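Local coordinates for Alr4995 protein (Nostoc sp., PDB 6LRF) that probably acts as a bifunctional arginine dihydrolase and ornithine cyclodeaminase, hydrolysing arginine in a GME-family domain and converting ornithine to proline in a Rossmann-type one, at residues Gln60-Ala72 with Ser83-Phe97. Numbering follows the deposited sequence.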
ATOM      1  N   GLN B  60      26.905  52.883 -10.686  1.00 45.68           N
ATOM      2  CA  GLN B  60      26.153  53.314 -11.851  1.00 45.22           C
ATOM      3  C   GLN B  60      24.661  53.061 -11.632  1.00 54.88           C
ATOM      4  O   GLN B  60      24.269  51.984 -11.170  1.00 49.20           O
ATOM      5  CB  GLN B  60      26.646  52.586 -13.103  1.00 44.00           C
ATOM      6  CG  GLN B  60      28.152  52.716 -13.355  1.00 42.95           C
ATOM      7  CD  GLN B  60      28.557  54.100 -13.829  1.00 49.67           C
ATOM      8  OE1 GLN B  60      27.808  54.763 -14.549  1.00 55.86           O
ATOM      9  NE2 GLN B  60      29.750  54.540 -13.438  1.00 47.07           N
ATOM     10  N   LYS B  61      23.837  54.059 -11.942  1.00 55.38           N
ATOM     11  CA  LYS B  61      22.389  53.900 -11.865  1.00 48.87           C
ATOM     12  C   LYS B  61      21.950  52.796 -12.818  1.00 54.40           C
ATOM     13  O   LYS B  61      22.391  52.758 -13.973  1.00 50.16           O
ATOM     14  CB  LYS B  61      21.665  55.206 -12.215  1.00 53.68           C
ATOM     15  CG  LYS B  61      21.547  56.238 -11.087  1.00 59.14           C
ATOM     16  CD  LYS B  61      20.105  56.785 -11.004  1.00 61.86           C
ATOM     17  CE  LYS B  61      19.999  58.207 -10.424  1.00 62.74           C
ATOM     18  NZ  LYS B  61      21.053  58.567  -9.434  1.00 60.58           N
ATOM     19  N   GLY B  62      21.093  51.896 -12.333  1.00 51.13           N
ATOM     20  CA  GLY B  62      20.514  50.858 -13.170  1.00 48.93           C
ATOM     21  C   GLY B  62      21.269  49.540 -13.167  1.00 48.95           C
ATOM     22  O   GLY B  62      20.881  48.589 -13.852  1.00 42.48           O
ATOM     23  N   TRP B  63      22.359  49.491 -12.405  1.00 45.98           N
ATOM     24  CA  TRP B  63      23.129  48.262 -12.230  1.00 42.67           C
ATOM     25  C   TRP B  63      23.392  48.059 -10.749  1.00 41.09           C
ATOM     26  O   TRP B  63      24.516  48.226 -10.278  1.00 41.51           O
ATOM     27  CB  TRP B  63      24.433  48.320 -13.028  1.00 38.46           C
ATOM     28  CG  TRP B  63      24.184  48.684 -14.467  1.00 38.81           C
ATOM     29  CD1 TRP B  63      24.479  49.871 -15.080  1.00 43.32           C
ATOM     30  CD2 TRP B  63      23.549  47.869 -15.462  1.00 39.14           C
ATOM     31  NE1 TRP B  63      24.085  49.834 -16.400  1.00 43.65           N
ATOM     32  CE2 TRP B  63      23.505  48.618 -16.655  1.00 37.30           C
ATOM     33  CE3 TRP B  63      23.017  46.573 -15.458  1.00 42.45           C
ATOM     34  CZ2 TRP B  63      22.952  48.118 -17.832  1.00 41.28           C
ATOM     35  CZ3 TRP B  63      22.468  46.075 -16.629  1.00 41.65           C
ATOM     36  CH2 TRP B  63      22.438  46.849 -17.801  1.00 44.29           C
ATOM     37  N   PRO B  64      22.336  47.695 -10.008  1.00 37.59           N
ATOM     38  CA  PRO B  64      22.385  47.618  -8.547  1.00 42.42           C
ATOM     39  C   PRO B  64      23.371  46.569  -8.039  1.00 42.43           C
ATOM     40  O   PRO B  64      23.908  46.707  -6.939  1.00 37.91           O
ATOM     41  CB  PRO B  64      20.949  47.236  -8.173  1.00 44.54           C
ATOM     42  CG  PRO B  64      20.430  46.520  -9.372  1.00 45.47           C
ATOM     43  CD  PRO B  64      21.047  47.216 -10.542  1.00 41.66           C
ATOM     44  N   ASP B  65      23.610  45.529  -8.832  1.00 42.19           N
ATOM     45  CA  ASP B  65      24.433  44.427  -8.356  1.00 39.66           C
ATOM     46  C   ASP B  65      25.907  44.691  -8.642  1.00 38.13           C
ATOM     47  O   ASP B  65      26.766  43.852  -8.365  1.00 34.18           O
ATOM     48  CB  ASP B  65      23.974  43.108  -8.979  1.00 39.09           C
ATOM     49  CG  ASP B  65      22.627  42.645  -8.429  1.00 49.19           C
ATOM     50  OD1 ASP B  65      22.463  42.618  -7.184  1.00 48.67           O
ATOM     51  OD2 ASP B  65      21.730  42.326  -9.239  1.00 49.54           O
ATOM     52  N   LEU B  66      26.199  45.884  -9.151  1.00 35.61           N
ATOM     53  CA  LEU B  66      27.580  46.319  -9.315  1.00 37.39           C
ATOM     54  C   LEU B  66      28.324  46.301  -7.969  1.00 35.26           C
ATOM     55  O   LEU B  66      29.551  46.241  -7.930  1.00 33.67           O
ATOM     56  CB  LEU B  66      27.627  47.710  -9.948  1.00 34.76           C
ATOM     57  CG  LEU B  66      28.941  48.080 -10.631  1.00 35.18           C
ATOM     58  CD1 LEU B  66      29.009  47.436 -11.999  1.00 33.95           C
ATOM     59  CD2 LEU B  66      29.118  49.594 -10.732  1.00 37.18           C
ATOM     60  N   VAL B  67      27.581  46.321  -6.865  1.00 34.08           N
ATOM     61  CA  VAL B  67      28.185  46.224  -5.541  1.00 27.13           C
ATOM     62  C   VAL B  67      28.850  44.860  -5.318  1.00 28.95           C
ATOM     63  O   VAL B  67      29.680  44.698  -4.423  1.00 25.20           O
ATOM     64  CB  VAL B  67      27.142  46.448  -4.426  1.00 35.63           C
ATOM     65  CG1 VAL B  67      26.640  47.881  -4.447  1.00 34.59           C
ATOM     66  CG2 VAL B  67      25.977  45.467  -4.579  1.00 34.28           C
ATOM     67  N   PHE B  68      28.477  43.879  -6.129  1.00 28.55           N
ATOM     68  CA  PHE B  68      29.005  42.527  -5.973  1.00 25.76           C
ATOM     69  C   PHE B  68      30.243  42.345  -6.850  1.00 28.40           C
ATOM     70  O   PHE B  68      30.234  41.619  -7.855  1.00 25.33           O
ATOM     71  CB  PHE B  68      27.921  41.501  -6.288  1.00 27.20           C
ATOM     72  CG  PHE B  68      26.815  41.465  -5.251  1.00 30.49           C
ATOM     73  CD1 PHE B  68      27.128  41.504  -3.890  1.00 28.83           C
ATOM     74  CD2 PHE B  68      25.477  41.423  -5.632  1.00 33.32           C
ATOM     75  CE1 PHE B  68      26.124  41.480  -2.926  1.00 37.44           C
ATOM     76  CE2 PHE B  68      24.459  41.394  -4.678  1.00 34.22           C
ATOM     77  CZ  PHE B  68      24.778  41.424  -3.326  1.00 34.30           C
ATOM     78  N   THR B  69      31.310  43.030  -6.447  1.00 26.52           N
ATOM     79  CA  THR B  69      32.556  43.054  -7.211  1.00 25.43           C
ATOM     80  C   THR B  69      33.246  41.694  -7.288  1.00 23.79           C
ATOM     81  O   THR B  69      34.072  41.496  -8.168  1.00 25.62           O
ATOM     82  CB  THR B  69      33.552  44.063  -6.614  1.00 26.42           C
ATOM     83  OG1 THR B  69      33.725  43.778  -5.221  1.00 27.49           O
ATOM     84  CG2 THR B  69      33.044  45.493  -6.791  1.00 25.78           C
ATOM     85  N   ALA B  70      32.922  40.769  -6.372  1.00 26.45           N
ATOM     86  CA  ALA B  70      33.413  39.388  -6.469  1.00 23.30           C
ATOM     87  C   ALA B  70      33.206  38.854  -7.884  1.00 23.07           C
ATOM     88  O   ALA B  70      34.042  38.108  -8.421  1.00 25.64           O
ATOM     89  CB  ALA B  70      32.718  38.474  -5.443  1.00 26.19           C
ATOM     90  N   ASN B  71      32.109  39.273  -8.506  1.00 23.05           N
ATOM     91  CA  ASN B  71      31.763  38.796  -9.840  1.00 22.13           C
ATOM     92  C   ASN B  71      32.320  39.642 -10.972  1.00 21.52           C
ATOM     93  O   ASN B  71      32.012  39.390 -12.113  1.00 24.54           O
ATOM     94  CB  ASN B  71      30.241  38.711  -9.996  1.00 27.09           C
ATOM     95  CG  ASN B  71      29.585  37.948  -8.857  1.00 27.61           C
ATOM     96  OD1 ASN B  71      28.746  38.489  -8.137  1.00 27.63           O
ATOM     97  ND2 ASN B  71      29.989  36.692  -8.674  1.00 23.62           N
ATOM     98  N   ALA B  72      33.124  40.648 -10.670  1.00 20.68           N
ATOM     99  CA  ALA B  72      33.691  41.470 -11.739  1.00 24.00           C
ATOM    100  C   ALA B  72      34.531  40.621 -12.690  1.00 18.09           C
ATOM    101  O   ALA B  72      34.502  40.798 -13.905  1.00 19.32           O
ATOM    102  CB  ALA B  72      34.541  42.615 -11.148  1.00 21.40           C
ATOM    103  N   SER B  83      34.429  38.589 -16.108  1.00 24.05           N
ATOM    104  CA  SER B  83      33.168  37.864 -16.072  1.00 20.90           C
ATOM    105  C   SER B  83      32.330  38.109 -17.316  1.00 25.80           C
ATOM    106  O   SER B  83      32.272  39.230 -17.842  1.00 25.32           O
ATOM    107  CB  SER B  83      32.362  38.240 -14.836  1.00 21.47           C
ATOM    108  OG  SER B  83      32.953  37.667 -13.678  1.00 22.69           O
ATOM    109  N   ARG B  84      31.708  37.035 -17.792  1.00 20.91           N
ATOM    110  CA  ARG B  84      30.610  37.130 -18.735  1.00 24.31           C
ATOM    111  C   ARG B  84      29.345  36.618 -18.020  1.00 26.72           C
ATOM    112  O   ARG B  84      29.225  35.419 -17.740  1.00 22.17           O
ATOM    113  CB  ARG B  84      30.905  36.329 -20.006  1.00 20.86           C
ATOM    114  CG  ARG B  84      29.771  36.332 -21.050  1.00 28.05           C
ATOM    115  CD  ARG B  84      29.254  37.737 -21.347  1.00 36.78           C
ATOM    116  NE  ARG B  84      28.213  37.749 -22.380  1.00 48.97           N
ATOM    117  CZ  ARG B  84      27.564  38.840 -22.787  1.00 45.38           C
ATOM    118  NH1 ARG B  84      26.635  38.751 -23.734  1.00 41.63           N
ATOM    119  NH2 ARG B  84      27.838  40.025 -22.247  1.00 45.19           N
ATOM    120  N   PHE B  85      28.424  37.521 -17.685  1.00 22.79           N
ATOM    121  CA  PHE B  85      27.277  37.131 -16.853  1.00 28.99           C
ATOM    122  C   PHE B  85      26.250  36.353 -17.675  1.00 29.68           C
ATOM    123  O   PHE B  85      26.068  36.611 -18.862  1.00 24.47           O
ATOM    124  CB  PHE B  85      26.609  38.354 -16.193  1.00 28.40           C
ATOM    125  CG  PHE B  85      27.452  39.009 -15.126  1.00 29.35           C
ATOM    126  CD1 PHE B  85      27.427  38.545 -13.818  1.00 27.32           C
ATOM    127  CD2 PHE B  85      28.280  40.086 -15.435  1.00 27.53           C
ATOM    128  CE1 PHE B  85      28.199  39.148 -12.821  1.00 30.31           C
ATOM    129  CE2 PHE B  85      29.065  40.696 -14.451  1.00 27.29           C
ATOM    130  CZ  PHE B  85      29.026  40.227 -13.139  1.00 28.72           C
ATOM    131  N   LEU B  86      25.605  35.386 -17.028  1.00 32.47           N
ATOM    132  CA  LEU B  86      24.533  34.611 -17.642  1.00 30.67           C
ATOM    133  C   LEU B  86      23.314  35.489 -17.912  1.00 29.38           C
ATOM    134  O   LEU B  86      22.809  35.534 -19.022  1.00 35.96           O
ATOM    135  CB  LEU B  86      24.147  33.437 -16.736  1.00 33.11           C
ATOM    136  CG  LEU B  86      22.907  32.620 -17.113  1.00 32.53           C
ATOM    137  CD1 LEU B  86      23.139  31.891 -18.417  1.00 22.14           C
ATOM    138  CD2 LEU B  86      22.589  31.639 -15.996  1.00 31.08           C
ATOM    139  N   HIS B  87      22.869  36.196 -16.879  1.00 30.32           N
ATOM    140  CA  HIS B  87      21.654  36.997 -16.932  1.00 34.49           C
ATOM    141  C   HIS B  87      21.887  38.397 -17.449  1.00 37.49           C
ATOM    142  O   HIS B  87      22.800  39.092 -16.991  1.00 33.83           O
ATOM    143  CB  HIS B  87      21.018  37.076 -15.547  1.00 38.85           C
ATOM    144  CG  HIS B  87      20.478  35.769 -15.059  1.00 38.37           C
ATOM    145  ND1 HIS B  87      21.065  35.055 -14.036  1.00 42.12           N
ATOM    146  CD2 HIS B  87      19.415  35.041 -15.465  1.00 37.40           C
ATOM    147  CE1 HIS B  87      20.376  33.948 -13.822  1.00 36.61           C
ATOM    148  NE2 HIS B  87      19.367  33.919 -14.674  1.00 42.74           N
ATOM    149  N   LYS B  88      21.035  38.817 -18.378  1.00 36.84           N
ATOM    150  CA  LYS B  88      21.122  40.143 -18.978  1.00 34.43           C
ATOM    151  C   LYS B  88      21.075  41.273 -17.935  1.00 35.98           C
ATOM    152  O   LYS B  88      21.582  42.366 -18.181  1.00 39.07           O
ATOM    153  CB  LYS B  88      19.997  40.320 -20.005  1.00 41.75           C
ATOM    154  CG  LYS B  88      18.606  39.964 -19.459  1.00 50.35           C
ATOM    155  CD  LYS B  88      17.523  39.953 -20.553  1.00 53.57           C
ATOM    156  CE  LYS B  88      16.358  39.028 -20.172  1.00 59.44           C
ATOM    157  NZ  LYS B  88      15.492  38.662 -21.333  1.00 62.24           N
ATOM    158  N   GLU B  89      20.497  41.003 -16.768  1.00 34.89           N
ATOM    159  CA  GLU B  89      20.330  42.035 -15.748  1.00 41.74           C
ATOM    160  C   GLU B  89      21.673  42.489 -15.158  1.00 44.90           C
ATOM    161  O   GLU B  89      21.760  43.557 -14.534  1.00 40.73           O
ATOM    162  CB  GLU B  89      19.405  41.544 -14.623  1.00 44.60           C
ATOM    163  CG  GLU B  89      17.916  41.483 -14.977  1.00 45.35           C
ATOM    164  CD  GLU B  89      17.533  40.220 -15.725  1.00 51.25           C
ATOM    165  OE1 GLU B  89      18.255  39.210 -15.576  1.00 53.03           O
ATOM    166  OE2 GLU B  89      16.514  40.231 -16.461  1.00 55.07           O
ATOM    167  N   ARG B  90      22.713  41.681 -15.353  1.00 37.80           N
ATOM    168  CA  ARG B  90      24.023  41.999 -14.795  1.00 37.86           C
ATOM    169  C   ARG B  90      25.051  42.236 -15.895  1.00 32.72           C
ATOM    170  O   ARG B  90      26.149  42.714 -15.614  1.00 30.01           O
ATOM    171  CB  ARG B  90      24.510  40.887 -13.847  1.00 33.85           C
ATOM    172  CG  ARG B  90      23.774  40.832 -12.510  1.00 35.04           C
ATOM    173  CD  ARG B  90      24.583  40.123 -11.429  1.00 31.35           C
ATOM    174  NE  ARG B  90      25.748  40.916 -11.034  1.00 33.14           N
ATOM    175  CZ  ARG B  90      26.618  40.558 -10.093  1.00 34.59           C
ATOM    176  NH1 ARG B  90      26.454  39.411  -9.442  1.00 28.29           N
ATOM    177  NH2 ARG B  90      27.653  41.346  -9.799  1.00 29.63           N
ATOM    178  N   GLN B  91      24.691  41.931 -17.140  1.00 29.96           N
ATOM    179  CA  GLN B  91      25.638  42.064 -18.250  1.00 31.80           C
ATOM    180  C   GLN B  91      26.104  43.503 -18.495  1.00 35.22           C
ATOM    181  O   GLN B  91      27.193  43.726 -19.018  1.00 33.82           O
ATOM    182  CB  GLN B  91      25.038  41.495 -19.529  1.00 32.25           C
ATOM    183  CG  GLN B  91      25.167  39.978 -19.626  1.00 35.35           C
ATOM    184  CD  GLN B  91      24.280  39.369 -20.708  1.00 40.07           C
ATOM    185  OE1 GLN B  91      23.732  40.081 -21.550  1.00 36.73           O
ATOM    186  NE2 GLN B  91      24.136  38.041 -20.683  1.00 39.79           N
ATOM    187  N   GLY B  92      25.296  44.480 -18.104  1.00 34.43           N
ATOM    188  CA  GLY B  92      25.665  45.869 -18.306  1.00 32.38           C
ATOM    189  C   GLY B  92      26.731  46.322 -17.322  1.00 36.14           C
ATOM    190  O   GLY B  92      27.327  47.392 -17.478  1.00 36.34           O
ATOM    191  N   GLU B  93      26.963  45.518 -16.291  1.00 33.03           N
ATOM    192  CA  GLU B  93      28.042  45.790 -15.355  1.00 30.01           C
ATOM    193  C   GLU B  93      29.396  45.614 -16.037  1.00 29.09           C
ATOM    194  O   GLU B  93      30.390  46.220 -15.624  1.00 28.50           O
ATOM    195  CB  GLU B  93      27.962  44.875 -14.134  1.00 30.38           C
ATOM    196  CG  GLU B  93      26.641  44.904 -13.383  1.00 34.43           C
ATOM    197  CD  GLU B  93      26.606  43.946 -12.182  1.00 36.62           C
ATOM    198  OE1 GLU B  93      27.680  43.484 -11.715  1.00 35.29           O
ATOM    199  OE2 GLU B  93      25.490  43.639 -11.709  1.00 38.84           O
ATOM    200  N   GLU B  94      29.424  44.797 -17.090  1.00 26.66           N
ATOM    201  CA  GLU B  94      30.679  44.360 -17.704  1.00 26.50           C
ATOM    202  C   GLU B  94      31.582  45.479 -18.231  1.00 29.38           C
ATOM    203  O   GLU B  94      32.795  45.457 -17.964  1.00 28.43           O
ATOM    204  CB  GLU B  94      30.381  43.355 -18.817  1.00 29.33           C
ATOM    205  CG  GLU B  94      29.847  42.053 -18.258  1.00 30.76           C
ATOM    206  CD  GLU B  94      29.331  41.094 -19.326  1.00 34.62           C
ATOM    207  OE1 GLU B  94      29.663  41.261 -20.521  1.00 39.86           O
ATOM    208  OE2 GLU B  94      28.590  40.163 -18.961  1.00 29.87           O
ATOM    209  N   PRO B  95      31.021  46.457 -18.978  1.00 29.55           N
ATOM    210  CA  PRO B  95      31.881  47.580 -19.369  1.00 28.30           C
ATOM    211  C   PRO B  95      32.542  48.301 -18.188  1.00 25.62           C
ATOM    212  O   PRO B  95      33.726  48.631 -18.278  1.00 26.22           O
ATOM    213  CB  PRO B  95      30.907  48.514 -20.092  1.00 33.31           C
ATOM    214  CG  PRO B  95      29.914  47.590 -20.680  1.00 32.55           C
ATOM    215  CD  PRO B  95      29.698  46.548 -19.627  1.00 27.15           C
ATOM    216  N   TYR B  96      31.808  48.511 -17.098  1.00 23.50           N
ATOM    217  CA  TYR B  96      32.336  49.265 -15.966  1.00 24.88           C
ATOM    218  C   TYR B  96      33.419  48.497 -15.239  1.00 28.93           C
ATOM    219  O   TYR B  96      34.423  49.087 -14.817  1.00 27.53           O
ATOM    220  CB  TYR B  96      31.207  49.646 -15.011  1.00 28.82           C
ATOM    221  CG  TYR B  96      30.203  50.507 -15.709  1.00 34.44           C
ATOM    222  CD1 TYR B  96      30.491  51.838 -15.983  1.00 39.08           C
ATOM    223  CD2 TYR B  96      28.987  49.988 -16.153  1.00 36.36           C
ATOM    224  CE1 TYR B  96      29.593  52.644 -16.651  1.00 43.22           C
ATOM    225  CE2 TYR B  96      28.068  50.794 -16.819  1.00 40.50           C
ATOM    226  CZ  TYR B  96      28.385  52.125 -17.065  1.00 45.78           C
ATOM    227  OH  TYR B  96      27.508  52.956 -17.729  1.00 51.38           O
ATOM    228  N   PHE B  97      33.233  47.180 -15.118  1.00 24.31           N
ATOM    229  CA  PHE B  97      34.247  46.333 -14.496  1.00 23.35           C
ATOM    230  C   PHE B  97      35.491  46.299 -15.384  1.00 22.14           C
ATOM    231  O   PHE B  97      36.617  46.487 -14.906  1.00 24.96           O
ATOM    232  CB  PHE B  97      33.701  44.914 -14.243  1.00 22.34           C
ATOM    233  CG  PHE B  97      32.752  44.826 -13.071  1.00 23.15           C
ATOM    234  CD1 PHE B  97      32.935  45.628 -11.945  1.00 20.70           C
ATOM    235  CD2 PHE B  97      31.687  43.940 -13.082  1.00 25.90           C
ATOM    236  CE1 PHE B  97      32.083  45.546 -10.850  1.00 24.67           C
ATOM    237  CE2 PHE B  97      30.827  43.844 -11.978  1.00 26.81           C
ATOM    238  CZ  PHE B  97      31.032  44.656 -10.861  1.00 25.35           C
TER
HETATM  239  O   HOH W   1      20.215  45.711 -13.779  1.00 47.11           O
HETATM  240  O   HOH W   2      23.171  44.960 -11.722  1.00 38.45           O
HETATM  241  O   HOH W   3      32.758  41.676 -15.806  1.00 29.08           O
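Arg90 reaches from 83-97 into the buried half of the contact, where its guanidinium lies between Phe85 CE1 over one face and Asp65 CB over the other. A chain bend (chi3 69°) turns NE and NH2 side-on to the Glu93 carboxylate, one nitrogen per oxygen. Arg90 NH2 also donates in the guanidinium plane to Phe68 O (3.2 Å), and Arg90 NH1 reaches Asn71 OD1 (2.8 Å) from above the amide plane. The Phe97 ring is clamped between Ala72 CB, 3.5 Å from its centroid, and Leu66 CD1 over the opposite face.

The other end is more open to solvent, though its contacts are as close. Trp63 lays its six-membered ring over Gly92 CA (3.5 Å to the centroid), where any side chain would clash, and the Gln60 amide stacks nearly flat on Tyr96, its NE2 held by Thr58 O. One water joins Gly62 O to Glu89 O; another links Asp65 N to Glu93 OE2.

A leucine at Arg90 would probably leave the Glu93 carboxylate buried without its countercharge and Asn71 OD1 without this donor. Thus a guanidinium paired with Glu93 of its own segment holds the GME-type domain's 60-72 loop through one backbone and one side-chain oxygen.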